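Carboxyvinyl-carboxyphosphonate phosphorylmutase (PDB 4IQD) belongs to the phosphoenolpyruvate phosphomutase family of TIM-barrel proteins, and binds pyruvic acid in this structure. Local coordinates at residues A[211-216]-A[236-241]; A[141-146]-A[178-183]; A[112-117]-A[157-162]. All blocks are in the same frame, centred on the assembly; numbering follows the deposited sequence. Where two conformers were deposited one is given.

Contact 1 (A[211-216]-A[236-241]); sequences NAPLLA and GFQMVI
Ala216 pairs with Val240 in parallel register where strands 215-217 and 239-242, the two strands of a beta-alpha-beta unit, run side by side in the TIM barrel. The contact is tight around Ala216, which is buried and bonded through both its N and its O: its N donates to Met239 O at 3.0 Å, and its O receives Ile241 N at 2.9 Å, with the donor nearly along the C=O axis (175°). The methyl of Ala216 sits over one face of the Phe237 ring, a CH-pi contact in which Ala216 CB is 3.9 Å from the ring centroid; Phe203 also meets this ring edge-to-face. Leu214 CB touches it too, at Phe237 CD1. On the other face of the sheet lie the side chains of Leu215 and Met239 (selenomethionine). The Leu215 side chain, with CG anti to the backbone N (chi1 -174°), lays its CG 3.7 Å from Met239 CG and turns CD2 to Ile241 CD1, 3.6 Å away, crossing the isoleucine at about a right angle. The side chain of Ile241 is about 6 Å from a bound pyruvic acid.

Toward Pro213, ahead of the strands, the contact is looser and partly exposed. Leu214 O accepts a straight bond from Gln238 N in its carbonyl plane (N-H...O angle 171°) and only a weak one from Met239 N. Beyond it, the extended Gln238 side chain crosses the proline at a slant, its amide against Pro213 CA and CB. A water bridges the two segments here, donating to Gly236 O while accepting from Leu214 N at 2.7 Å and from Gln238 NE2 at 2.6 Å.

Contact 2 (A[141-146]-A[178-183]); sequences VTTEEL and IERANA
Arg180 reaches from helix 174-187 to the backbone just ahead of helix 143-156, where its guanidinium grips the carbonyl of Val141. The side chain leaves with CG beside its own backbone N (chi1 -80°) and then runs extended to NE, which carries the flat group across to the other segment. NH2 donates to Val141 O at 2.8 Å, with the oxygen 22° out of the guanidinium plane, and NH1 adds a weak bond to the same atom. Thr143 OG1 lies over one face of the guanidinium, offset toward its rim and 3.5 Å from Arg180 NH1, in a contact too poorly angled to be a hydrogen bond. The other branch of this threonine, CG2, is anti to the backbone N and packs 3.7 Å from Ala183 CB.

The helix start is fixed by a capping box: Glu145 N donates to Thr142 OG1 at 3.1 Å, while Glu145 OE1 takes Thr142 N from above the carboxylate plane and Thr142 OG1 through its anti lone pair.

Tyr184, farther along helix 174-187, supplies a further partner for Arg180 NH1 through its hydroxyl and also touches Thr143 and Leu146; the two helices meet beside the loop after strand 120-124.

Contact 3 (A[112-117]-A[157-162]); sequences EMVEAK and APSLYI
Val114 on the last turn of helix 103-115 overlaps Leu160 and Ala157 with a single methyl, CG2. That branch lies beside the backbone N, anti to the carbonyl carbon, and comes within 3.7 Å of Leu160 CD1 and 3.8 Å of Ala157 CB. The valine and leucine side chains cross at a slant. Selenomethionine Met113 adds a looser touch through its CB, 4.4 Å from Leu160 CD2; the rest of its chain packs on Ala78 of helix 74-88 and on the loop residues Ile96 and Val118.

Ser159 borders the apolar patch, its OG 4.2 Å from Val114 CG2. The hydroxyl has its polar partner elsewhere, in a hydrogen bond with Gln14 of helix 14-26, which Leu160 also touches. A type I beta turn from Ala157 to Leu160, closed by Leu160 N bonding to Ala157 O at 3.2 Å, brings both apolar residues round to the valine.

Lys117, just past helix 103-115, leaves it in a Schellman motif, while Ala157 follows the end of helix 143-156. The contact thus joins the last turn of helix 103-115 to the turn after the next helix, 143-156, which leads into parallel strand 161-166 of the TIM barrel.

Contacts 1 and 3 are buried, whereas contact 2 lies at the surface, its centre about 21 Å from the centre of the chain. Contact 1 is built on backbone bonding between adjacent strands and has the largest buried area. Contact 3 is purely apolar between its segments and joins a helix end to a turn. Contact 2 depends instead on a charged side chain reaching a backbone carbonyl. Helix 143-156 starts in contact 2 and ends just before the turn of contact 3, which leads into strand 161-166; helix 174-187 follows. Contact 1 comes later in the chain but meets both others, Pro213 packing near Tyr161 and Asn211 N making a weak hydrogen bond to Asn182 OD1.

Contact 1 (A[211-216]-A[236-241])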
ATOM      1  N   ASN A 211       0.282 -12.601  34.996  0.52 29.56           N
ATOM      2  CA  ASN A 211      -0.956 -13.353  34.773  0.52 29.91           C
ATOM      3  C   ASN A 211      -1.683 -13.024  33.465  0.52 29.64           C
ATOM      4  O   ASN A 211      -2.842 -12.611  33.474  0.52 30.47           O
ATOM      5  CB  ASN A 211      -1.913 -13.172  35.957  0.52 30.43           C
ATOM      6  CG  ASN A 211      -2.267 -11.717  36.206  0.52 30.03           C
ATOM      7  OD1 ASN A 211      -1.409 -10.837  36.142  0.52 32.69           O
ATOM      8  ND2 ASN A 211      -3.540 -11.456  36.485  0.52 26.89           N
ATOM      9  N   ALA A 212      -1.003 -13.232  32.344  1.00 24.78           N
ATOM     10  CA  ALA A 212      -1.556 -12.916  31.031  1.00 23.48           C
ATOM     11  C   ALA A 212      -0.806 -13.668  29.945  1.00 24.10           C
ATOM     12  O   ALA A 212       0.352 -14.027  30.127  1.00 29.18           O
ATOM     13  CB  ALA A 212      -1.483 -11.418  30.769  1.00 23.11           C
ATOM     14  N   PRO A 213      -1.469 -13.916  28.807  1.00 22.83           N
ATOM     15  CA  PRO A 213      -0.752 -14.424  27.637  1.00 23.58           C
ATOM     16  C   PRO A 213       0.289 -13.409  27.190  1.00 21.39           C
ATOM     17  O   PRO A 213       0.090 -12.211  27.376  1.00 23.52           O
ATOM     18  CB  PRO A 213      -1.849 -14.535  26.579  1.00 26.55           C
ATOM     19  CG  PRO A 213      -3.108 -14.690  27.353  1.00 28.31           C
ATOM     20  CD  PRO A 213      -2.925 -13.867  28.588  1.00 25.73           C
ATOM     21  N   LEU A 214       1.387 -13.880  26.614  1.00 23.21           N
ATOM     22  CA  LEU A 214       2.454 -12.982  26.201  1.00 19.06           C
ATOM     23  C   LEU A 214       2.649 -12.986  24.695  1.00 16.88           C
ATOM     24  O   LEU A 214       2.451 -14.005  24.036  1.00 18.21           O
ATOM     25  CB  LEU A 214       3.762 -13.338  26.908  1.00 20.77           C
ATOM     26  CG  LEU A 214       3.714 -13.298  28.436  1.00 22.11           C
ATOM     27  CD1 LEU A 214       5.098 -13.500  29.013  1.00 25.80           C
ATOM     28  CD2 LEU A 214       3.110 -11.995  28.928  1.00 22.74           C
ATOM     29  N   LEU A 215       3.037 -11.828  24.170  1.00 20.90           N
ATOM     30  CA  LEU A 215       3.305 -11.645  22.752  1.00 19.62           C
ATOM     31  C   LEU A 215       4.805 -11.535  22.535  1.00 20.72           C
ATOM     32  O   LEU A 215       5.506 -10.901  23.322  1.00 18.78           O
ATOM     33  CB  LEU A 215       2.613 -10.368  22.263  1.00 16.59           C
ATOM     34  CG  LEU A 215       2.583  -9.955  20.787  1.00 16.68           C
ATOM     35  CD1 LEU A 215       1.470  -8.957  20.603  1.00 29.69           C
ATOM     36  CD2 LEU A 215       3.889  -9.344  20.310  1.00 17.01           C
ATOM     37  N   ALA A 216       5.288 -12.148  21.462  1.00 23.56           N
ATOM     38  CA  ALA A 216       6.684 -12.037  21.071  1.00 21.29           C
ATOM     39  C   ALA A 216       6.783 -11.205  19.803  1.00 17.05           C
ATOM     40  O   ALA A 216       5.998 -11.384  18.876  1.00 22.17           O
ATOM     41  CB  ALA A 216       7.280 -13.409  20.851  1.00 17.31           C
ATOM     42  N   GLY A 236       7.242 -19.735  26.662  1.00 29.63           N
ATOM     43  CA  GLY A 236       6.228 -19.027  27.423  1.00 32.66           C
ATOM     44  C   GLY A 236       5.410 -18.003  26.660  1.00 28.86           C
ATOM     45  O   GLY A 236       4.804 -17.119  27.267  1.00 31.27           O
ATOM     46  N   PHE A 237       5.386 -18.116  25.337  1.00 24.93           N
ATOM     47  CA  PHE A 237       4.619 -17.189  24.508  1.00 21.65           C
ATOM     48  C   PHE A 237       3.450 -17.876  23.821  1.00 21.37           C
ATOM     49  O   PHE A 237       3.517 -19.055  23.494  1.00 24.81           O
ATOM     50  CB  PHE A 237       5.516 -16.505  23.477  1.00 21.11           C
ATOM     51  CG  PHE A 237       6.432 -15.479  24.071  1.00 22.11           C
ATOM     52  CD1 PHE A 237       5.981 -14.197  24.320  1.00 22.34           C
ATOM     53  CD2 PHE A 237       7.738 -15.801  24.393  1.00 21.40           C
ATOM     54  CE1 PHE A 237       6.815 -13.252  24.875  1.00 23.69           C
ATOM     55  CE2 PHE A 237       8.577 -14.859  24.947  1.00 24.88           C
ATOM     56  CZ  PHE A 237       8.114 -13.582  25.188  1.00 24.56           C
ATOM     57  N   GLN A 238       2.375 -17.127  23.609  1.00 23.18           N
ATOM     58  CA  GLN A 238       1.164 -17.693  23.027  1.00 21.78           C
ATOM     59  C   GLN A 238       0.780 -17.015  21.717  1.00 22.53           C
ATOM     60  O   GLN A 238      -0.206 -17.383  21.081  1.00 22.72           O
ATOM     61  CB  GLN A 238       0.023 -17.631  24.039  1.00 23.04           C
ATOM     62  CG  GLN A 238       0.398 -18.263  25.366  1.00 28.76           C
ATOM     63  CD  GLN A 238      -0.674 -18.121  26.416  1.00 33.60           C
ATOM     64  OE1 GLN A 238      -1.858 -18.310  26.140  1.00 37.66           O
ATOM     65  NE2 GLN A 238      -0.266 -17.787  27.634  1.00 36.65           N
HETATM   66  N   MSE A 239       1.567 -16.023  21.317  1.00 23.86           N
HETATM   67  CA  MSE A 239       1.386 -15.379  20.025  1.00 20.16           C
HETATM   68  C   MSE A 239       2.671 -14.667  19.639  1.00 25.70           C
HETATM   69  O   MSE A 239       3.447 -14.258  20.503  1.00 22.98           O
HETATM   70  CB  MSE A 239       0.212 -14.400  20.061  1.00 24.69           C
HETATM   71  CG  MSE A 239       0.561 -13.015  20.569  1.00 27.15           C
HETATM   72 SE   MSE A 239      -1.009 -11.952  21.013  0.61 30.28          SE
HETATM   73  CE  MSE A 239      -1.386 -12.722  22.762  1.00 20.43           C
ATOM     74  N   VAL A 240       2.905 -14.536  18.339  1.00 19.79           N
ATOM     75  CA  VAL A 240       4.115 -13.896  17.849  1.00 19.67           C
ATOM     76  C   VAL A 240       3.838 -13.094  16.587  1.00 24.62           C
ATOM     77  O   VAL A 240       3.159 -13.563  15.675  1.00 21.36           O
ATOM     78  CB  VAL A 240       5.242 -14.922  17.597  1.00 19.80           C
ATOM     79  CG1 VAL A 240       4.719 -16.114  16.822  1.00 23.60           C
ATOM     80  CG2 VAL A 240       6.414 -14.276  16.879  1.00 19.68           C
ATOM     81  N   ILE A 241       4.361 -11.874  16.547  1.00 29.50           N
ATOM     82  CA  ILE A 241       4.144 -10.989  15.413  1.00 19.04           C
ATOM     83  C   ILE A 241       5.376 -10.863  14.517  1.00 18.95           C
ATOM     84  O   ILE A 241       6.514 -10.929  14.981  1.00 19.08           O
ATOM     85  CB  ILE A 241       3.712  -9.584  15.870  1.00 18.99           C
ATOM     86  CG1 ILE A 241       4.778  -8.968  16.771  1.00 19.11           C
ATOM     87  CG2 ILE A 241       2.378  -9.647  16.600  1.00 27.96           C
ATOM     88  CD1 ILE A 241       4.453  -7.568  17.218  1.00 19.10           C
TER
HETATM   89  O   HOH W   1       1.919 -16.393  27.475  1.00 32.23           O

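Contact 2 (A[141-146]-A[178-183])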
ATOM      1  N   VAL A 141       5.714   6.864  30.268  1.00 22.83           N
ATOM      2  CA  VAL A 141       4.727   7.512  31.114  1.00 22.36           C
ATOM      3  C   VAL A 141       4.637   6.735  32.411  1.00 27.62           C
ATOM      4  O   VAL A 141       5.153   5.622  32.512  1.00 25.07           O
ATOM      5  CB  VAL A 141       3.338   7.529  30.464  1.00 24.28           C
ATOM      6  CG1 VAL A 141       3.386   8.237  29.122  1.00 23.45           C
ATOM      7  CG2 VAL A 141       2.801   6.110  30.314  1.00 24.96           C
ATOM      8  N   THR A 142       3.984   7.320  33.406  1.00 28.99           N
ATOM      9  CA  THR A 142       3.802   6.635  34.672  1.00 27.91           C
ATOM     10  C   THR A 142       2.920   5.422  34.454  1.00 28.12           C
ATOM     11  O   THR A 142       2.184   5.344  33.469  1.00 27.96           O
ATOM     12  CB  THR A 142       3.147   7.536  35.718  1.00 30.43           C
ATOM     13  OG1 THR A 142       1.878   7.987  35.231  1.00 33.27           O
ATOM     14  CG2 THR A 142       4.027   8.732  36.009  1.00 32.58           C
ATOM     15  N   THR A 143       3.006   4.472  35.374  1.00 23.50           N
ATOM     16  CA  THR A 143       2.188   3.277  35.304  1.00 22.59           C
ATOM     17  C   THR A 143       0.710   3.648  35.295  1.00 24.27           C
ATOM     18  O   THR A 143      -0.064   3.102  34.513  1.00 26.30           O
ATOM     19  CB  THR A 143       2.483   2.335  36.478  1.00 23.87           C
ATOM     20  OG1 THR A 143       3.883   2.031  36.500  1.00 26.25           O
ATOM     21  CG2 THR A 143       1.695   1.048  36.337  1.00 26.18           C
ATOM     22  N   GLU A 144       0.335   4.592  36.152  1.00 27.43           N
ATOM     23  CA  GLU A 144      -1.043   5.068  36.243  1.00 28.95           C
ATOM     24  C   GLU A 144      -1.506   5.656  34.923  1.00 29.08           C
ATOM     25  O   GLU A 144      -2.663   5.504  34.528  1.00 31.79           O
ATOM     26  CB  GLU A 144      -1.168   6.134  37.330  1.00 33.53           C
ATOM     27  CG  GLU A 144      -2.480   6.905  37.290  1.00 40.04           C
ATOM     28  CD  GLU A 144      -2.487   8.101  38.219  1.00 48.60           C
ATOM     29  OE1 GLU A 144      -1.644   9.005  38.035  1.00 53.33           O
ATOM     30  OE2 GLU A 144      -3.335   8.135  39.136  1.00 50.39           O
ATOM     31  N   GLU A 145      -0.587   6.328  34.242  1.00 26.65           N
ATOM     32  CA  GLU A 145      -0.898   7.007  32.999  1.00 25.49           C
ATOM     33  C   GLU A 145      -1.447   6.040  31.953  1.00 23.62           C
ATOM     34  O   GLU A 145      -2.418   6.352  31.268  1.00 20.58           O
ATOM     35  CB  GLU A 145       0.340   7.733  32.478  1.00 32.87           C
ATOM     36  CG  GLU A 145       0.065   9.127  31.946  1.00 40.73           C
ATOM     37  CD  GLU A 145       1.322   9.977  31.858  1.00 47.07           C
ATOM     38  OE1 GLU A 145       2.131   9.949  32.816  1.00 48.54           O
ATOM     39  OE2 GLU A 145       1.501  10.665  30.830  1.00 46.70           O
ATOM     40  N   LEU A 146      -0.839   4.862  31.839  1.00 24.76           N
ATOM     41  CA  LEU A 146      -1.349   3.848  30.922  1.00 23.21           C
ATOM     42  C   LEU A 146      -2.571   3.157  31.508  1.00 24.14           C
ATOM     43  O   LEU A 146      -3.498   2.800  30.784  1.00 23.76           O
ATOM     44  CB  LEU A 146      -0.283   2.807  30.570  1.00 21.45           C
ATOM     45  CG  LEU A 146      -0.759   1.837  29.480  1.00 21.33           C
ATOM     46  CD1 LEU A 146      -1.194   2.609  28.244  1.00 22.49           C
ATOM     47  CD2 LEU A 146       0.286   0.802  29.114  1.00 23.55           C
ATOM     48  N   ILE A 178       7.742  -6.201  35.136  1.00 19.28           N
ATOM     49  CA  ILE A 178       6.782  -7.149  35.694  1.00 22.27           C
ATOM     50  C   ILE A 178       5.713  -6.427  36.500  1.00 23.23           C
ATOM     51  O   ILE A 178       4.526  -6.749  36.407  1.00 20.76           O
ATOM     52  CB  ILE A 178       7.475  -8.207  36.574  1.00 23.02           C
ATOM     53  CG1 ILE A 178       8.272  -9.176  35.701  1.00 25.57           C
ATOM     54  CG2 ILE A 178       6.457  -8.967  37.414  1.00 23.52           C
ATOM     55  CD1 ILE A 178       8.980 -10.267  36.476  1.00 26.21           C
ATOM     56  N   GLU A 179       6.140  -5.445  37.289  0.56 25.12           N
ATOM     57  CA  GLU A 179       5.216  -4.646  38.084  0.56 25.49           C
ATOM     58  C   GLU A 179       4.258  -3.864  37.193  0.56 24.08           C
ATOM     59  O   GLU A 179       3.047  -3.898  37.400  0.56 24.56           O
ATOM     60  CB  GLU A 179       5.974  -3.695  39.012  0.56 26.60           C
ATOM     61  CG  GLU A 179       6.572  -4.368  40.239  0.56 26.80           C
ATOM     62  CD  GLU A 179       5.515  -4.851  41.215  0.56 28.05           C
ATOM     63  OE1 GLU A 179       5.499  -6.061  41.527  0.56 27.68           O
ATOM     64  OE2 GLU A 179       4.704  -4.019  41.674  0.56 29.35           O
ATOM     65  N   ARG A 180       4.807  -3.161  36.206  1.00 23.76           N
ATOM     66  CA  ARG A 180       3.993  -2.411  35.257  1.00 23.96           C
ATOM     67  C   ARG A 180       3.000  -3.338  34.578  1.00 19.66           C
ATOM     68  O   ARG A 180       1.806  -3.059  34.553  1.00 18.81           O
ATOM     69  CB  ARG A 180       4.864  -1.744  34.192  1.00 24.23           C
ATOM     70  CG  ARG A 180       5.542  -0.459  34.625  1.00 22.93           C
ATOM     71  CD  ARG A 180       6.138   0.241  33.415  1.00 20.28           C
ATOM     72  NE  ARG A 180       6.728   1.535  33.734  1.00 20.78           N
ATOM     73  CZ  ARG A 180       6.089   2.697  33.636  1.00 23.45           C
ATOM     74  NH1 ARG A 180       4.827   2.736  33.237  1.00 21.13           N
ATOM     75  NH2 ARG A 180       6.712   3.824  33.944  1.00 26.09           N
ATOM     76  N   ALA A 181       3.509  -4.452  34.062  1.00 21.82           N
ATOM     77  CA  ALA A 181       2.700  -5.432  33.344  1.00 23.23           C
ATOM     78  C   ALA A 181       1.477  -5.891  34.129  1.00 21.68           C
ATOM     79  O   ALA A 181       0.358  -5.837  33.626  1.00 25.61           O
ATOM     80  CB  ALA A 181       3.554  -6.632  32.948  1.00 22.42           C
ATOM     81  N   ASN A 182       1.690  -6.334  35.363  1.00 22.09           N
ATOM     82  CA  ASN A 182       0.596  -6.822  36.193  1.00 22.57           C
ATOM     83  C   ASN A 182      -0.429  -5.741  36.516  1.00 24.18           C
ATOM     84  O   ASN A 182      -1.594  -6.036  36.780  1.00 24.41           O
ATOM     85  CB  ASN A 182       1.128  -7.447  37.484  1.00 21.02           C
ATOM     86  CG  ASN A 182       1.764  -8.805  37.257  1.00 23.50           C
ATOM     87  OD1 ASN A 182       1.326  -9.577  36.404  1.00 23.77           O
ATOM     88  ND2 ASN A 182       2.807  -9.105  38.025  1.00 23.86           N
ATOM     89  N   ALA A 183       0.012  -4.488  36.497  1.00 26.01           N
ATOM     90  CA  ALA A 183      -0.886  -3.366  36.727  1.00 23.93           C
ATOM     91  C   ALA A 183      -1.788  -3.176  35.521  1.00 25.25           C
ATOM     92  O   ALA A 183      -2.997  -3.000  35.657  1.00 29.05           O
ATOM     93  CB  ALA A 183      -0.099  -2.103  36.994  1.00 22.39           C
TER

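Contact 3 (A[112-117]-A[157-162])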
ATOM      1  N   GLU A 112     -13.279   4.097  16.894  1.00 23.22           N
ATOM      2  CA  GLU A 112     -12.938   4.023  15.479  1.00 25.54           C
ATOM      3  C   GLU A 112     -12.456   2.635  15.087  1.00 26.64           C
ATOM      4  O   GLU A 112     -12.731   2.164  13.987  1.00 34.02           O
ATOM      5  CB  GLU A 112     -11.870   5.057  15.128  1.00 29.42           C
ATOM      6  CG  GLU A 112     -12.339   6.496  15.202  1.00 34.53           C
ATOM      7  CD  GLU A 112     -11.218   7.478  14.929  1.00 37.94           C
ATOM      8  OE1 GLU A 112     -10.055   7.145  15.236  1.00 36.85           O
ATOM      9  OE2 GLU A 112     -11.499   8.575  14.403  1.00 41.04           O
HETATM   10  N   MSE A 113     -11.734   1.979  15.990  1.00 25.97           N
HETATM   11  CA  MSE A 113     -11.240   0.634  15.721  1.00 23.72           C
HETATM   12  C   MSE A 113     -12.372  -0.393  15.758  1.00 22.93           C
HETATM   13  O   MSE A 113     -12.393  -1.331  14.968  1.00 22.93           O
HETATM   14  CB  MSE A 113     -10.128   0.259  16.704  1.00 20.21           C
HETATM   15  CG  MSE A 113      -8.900   1.162  16.620  1.00 23.78           C
HETATM   16 SE   MSE A 113      -8.047   1.194  14.858  0.70 31.35          SE
HETATM   17  CE  MSE A 113      -7.032   2.844  15.037  1.00 18.32           C
ATOM     18  N   VAL A 114     -13.316  -0.209  16.673  1.00 24.01           N
ATOM     19  CA  VAL A 114     -14.475  -1.088  16.748  1.00 24.71           C
ATOM     20  C   VAL A 114     -15.320  -0.908  15.498  1.00 30.63           C
ATOM     21  O   VAL A 114     -15.837  -1.874  14.935  1.00 34.72           O
ATOM     22  CB  VAL A 114     -15.319  -0.806  18.005  1.00 24.22           C
ATOM     23  CG1 VAL A 114     -16.685  -1.462  17.897  1.00 23.72           C
ATOM     24  CG2 VAL A 114     -14.587  -1.287  19.251  1.00 24.40           C
ATOM     25  N   GLU A 115     -15.441   0.338  15.056  1.00 30.57           N
ATOM     26  CA  GLU A 115     -16.141   0.642  13.817  1.00 31.32           C
ATOM     27  C   GLU A 115     -15.481  -0.048  12.631  1.00 30.95           C
ATOM     28  O   GLU A 115     -16.162  -0.535  11.731  1.00 35.25           O
ATOM     29  CB  GLU A 115     -16.198   2.149  13.587  1.00 33.21           C
ATOM     30  CG  GLU A 115     -17.121   2.875  14.544  1.00 34.82           C
ATOM     31  CD  GLU A 115     -17.308   4.327  14.172  1.00 34.77           C
ATOM     32  OE1 GLU A 115     -16.416   4.884  13.501  1.00 33.58           O
ATOM     33  OE2 GLU A 115     -18.347   4.909  14.541  1.00 36.38           O
ATOM     34  N   ALA A 116     -14.154  -0.109  12.644  1.00 26.64           N
ATOM     35  CA  ALA A 116     -13.412  -0.767  11.573  1.00 26.04           C
ATOM     36  C   ALA A 116     -13.438  -2.285  11.723  1.00 27.15           C
ATOM     37  O   ALA A 116     -12.850  -3.003  10.915  1.00 30.99           O
ATOM     38  CB  ALA A 116     -11.977  -0.262  11.533  1.00 19.71           C
ATOM     39  N   LYS A 117     -14.129  -2.757  12.759  1.00 26.05           N
ATOM     40  CA  LYS A 117     -14.209  -4.178  13.098  1.00 26.05           C
ATOM     41  C   LYS A 117     -12.845  -4.746  13.472  1.00 28.34           C
ATOM     42  O   LYS A 117     -12.566  -5.921  13.243  1.00 31.15           O
ATOM     43  CB  LYS A 117     -14.855  -4.991  11.970  1.00 29.80           C
ATOM     44  CG  LYS A 117     -16.234  -4.495  11.571  1.00 36.42           C
ATOM     45  CD  LYS A 117     -16.525  -4.790  10.107  1.00 40.79           C
ATOM     46  CE  LYS A 117     -16.832  -6.257   9.880  1.00 42.25           C
ATOM     47  NZ  LYS A 117     -18.202  -6.612  10.351  1.00 43.31           N
ATOM     48  N   ALA A 157     -15.119   0.596  24.906  1.00 22.18           N
ATOM     49  CA  ALA A 157     -15.094  -0.517  23.961  1.00 19.67           C
ATOM     50  C   ALA A 157     -14.776  -1.847  24.633  1.00 24.55           C
ATOM     51  O   ALA A 157     -13.668  -2.363  24.491  1.00 27.90           O
ATOM     52  CB  ALA A 157     -14.085  -0.234  22.862  1.00 19.18           C
ATOM     53  N   PRO A 158     -15.751  -2.419  25.356  1.00 24.62           N
ATOM     54  CA  PRO A 158     -15.507  -3.664  26.094  1.00 25.10           C
ATOM     55  C   PRO A 158     -15.344  -4.863  25.169  1.00 27.20           C
ATOM     56  O   PRO A 158     -14.926  -5.928  25.616  1.00 28.96           O
ATOM     57  CB  PRO A 158     -16.776  -3.826  26.942  1.00 28.87           C
ATOM     58  CG  PRO A 158     -17.455  -2.487  26.907  1.00 29.95           C
ATOM     59  CD  PRO A 158     -17.114  -1.915  25.572  1.00 27.27           C
ATOM     60  N   SER A 159     -15.670  -4.688  23.892  1.00 28.04           N
ATOM     61  CA  SER A 159     -15.581  -5.772  22.922  1.00 27.73           C
ATOM     62  C   SER A 159     -14.201  -5.824  22.279  1.00 26.64           C
ATOM     63  O   SER A 159     -13.956  -6.616  21.376  1.00 26.79           O
ATOM     64  CB  SER A 159     -16.655  -5.609  21.846  1.00 29.77           C
ATOM     65  OG  SER A 159     -16.616  -4.308  21.284  1.00 31.53           O
ATOM     66  N   LEU A 160     -13.301  -4.975  22.761  1.00 27.20           N
ATOM     67  CA  LEU A 160     -11.971  -4.850  22.181  1.00 30.15           C
ATOM     68  C   LEU A 160     -10.917  -5.564  23.023  1.00 28.57           C
ATOM     69  O   LEU A 160     -10.727  -5.248  24.197  1.00 29.24           O
ATOM     70  CB  LEU A 160     -11.608  -3.373  22.036  1.00 30.15           C
ATOM     71  CG  LEU A 160     -10.841  -2.954  20.784  1.00 26.27           C
ATOM     72  CD1 LEU A 160     -11.559  -3.420  19.524  1.00 27.30           C
ATOM     73  CD2 LEU A 160     -10.673  -1.447  20.771  1.00 22.36           C
ATOM     74  N   TYR A 161     -10.235  -6.527  22.413  1.00 24.75           N
ATOM     75  CA  TYR A 161      -9.159  -7.254  23.072  1.00 22.47           C
ATOM     76  C   TYR A 161      -7.969  -6.318  23.189  1.00 23.61           C
ATOM     77  O   TYR A 161      -7.596  -5.660  22.223  1.00 26.70           O
ATOM     78  CB  TYR A 161      -8.796  -8.482  22.241  1.00 23.58           C
ATOM     79  CG  TYR A 161      -7.926  -9.509  22.933  1.00 23.50           C
ATOM     80  CD1 TYR A 161      -8.491 -10.552  23.659  1.00 22.96           C
ATOM     81  CD2 TYR A 161      -6.544  -9.458  22.827  1.00 24.95           C
ATOM     82  CE1 TYR A 161      -7.702 -11.503  24.278  1.00 23.53           C
ATOM     83  CE2 TYR A 161      -5.746 -10.404  23.441  1.00 26.78           C
ATOM     84  CZ  TYR A 161      -6.330 -11.424  24.165  1.00 24.37           C
ATOM     85  OH  TYR A 161      -5.537 -12.366  24.774  1.00 21.17           O
ATOM     86  N   ILE A 162      -7.379  -6.236  24.375  1.00 22.39           N
ATOM     87  CA  ILE A 162      -6.302  -5.285  24.588  1.00 21.86           C
ATOM     88  C   ILE A 162      -4.963  -5.945  24.831  1.00 23.25           C
ATOM     89  O   ILE A 162      -4.807  -6.734  25.761  1.00 25.95           O
ATOM     90  CB  ILE A 162      -6.567  -4.380  25.789  1.00 23.51           C
ATOM     91  CG1 ILE A 162      -7.916  -3.682  25.651  1.00 24.62           C
ATOM     92  CG2 ILE A 162      -5.451  -3.364  25.916  1.00 16.86           C
ATOM     93  CD1 ILE A 162      -8.263  -2.827  26.841  1.00 24.07           C
TER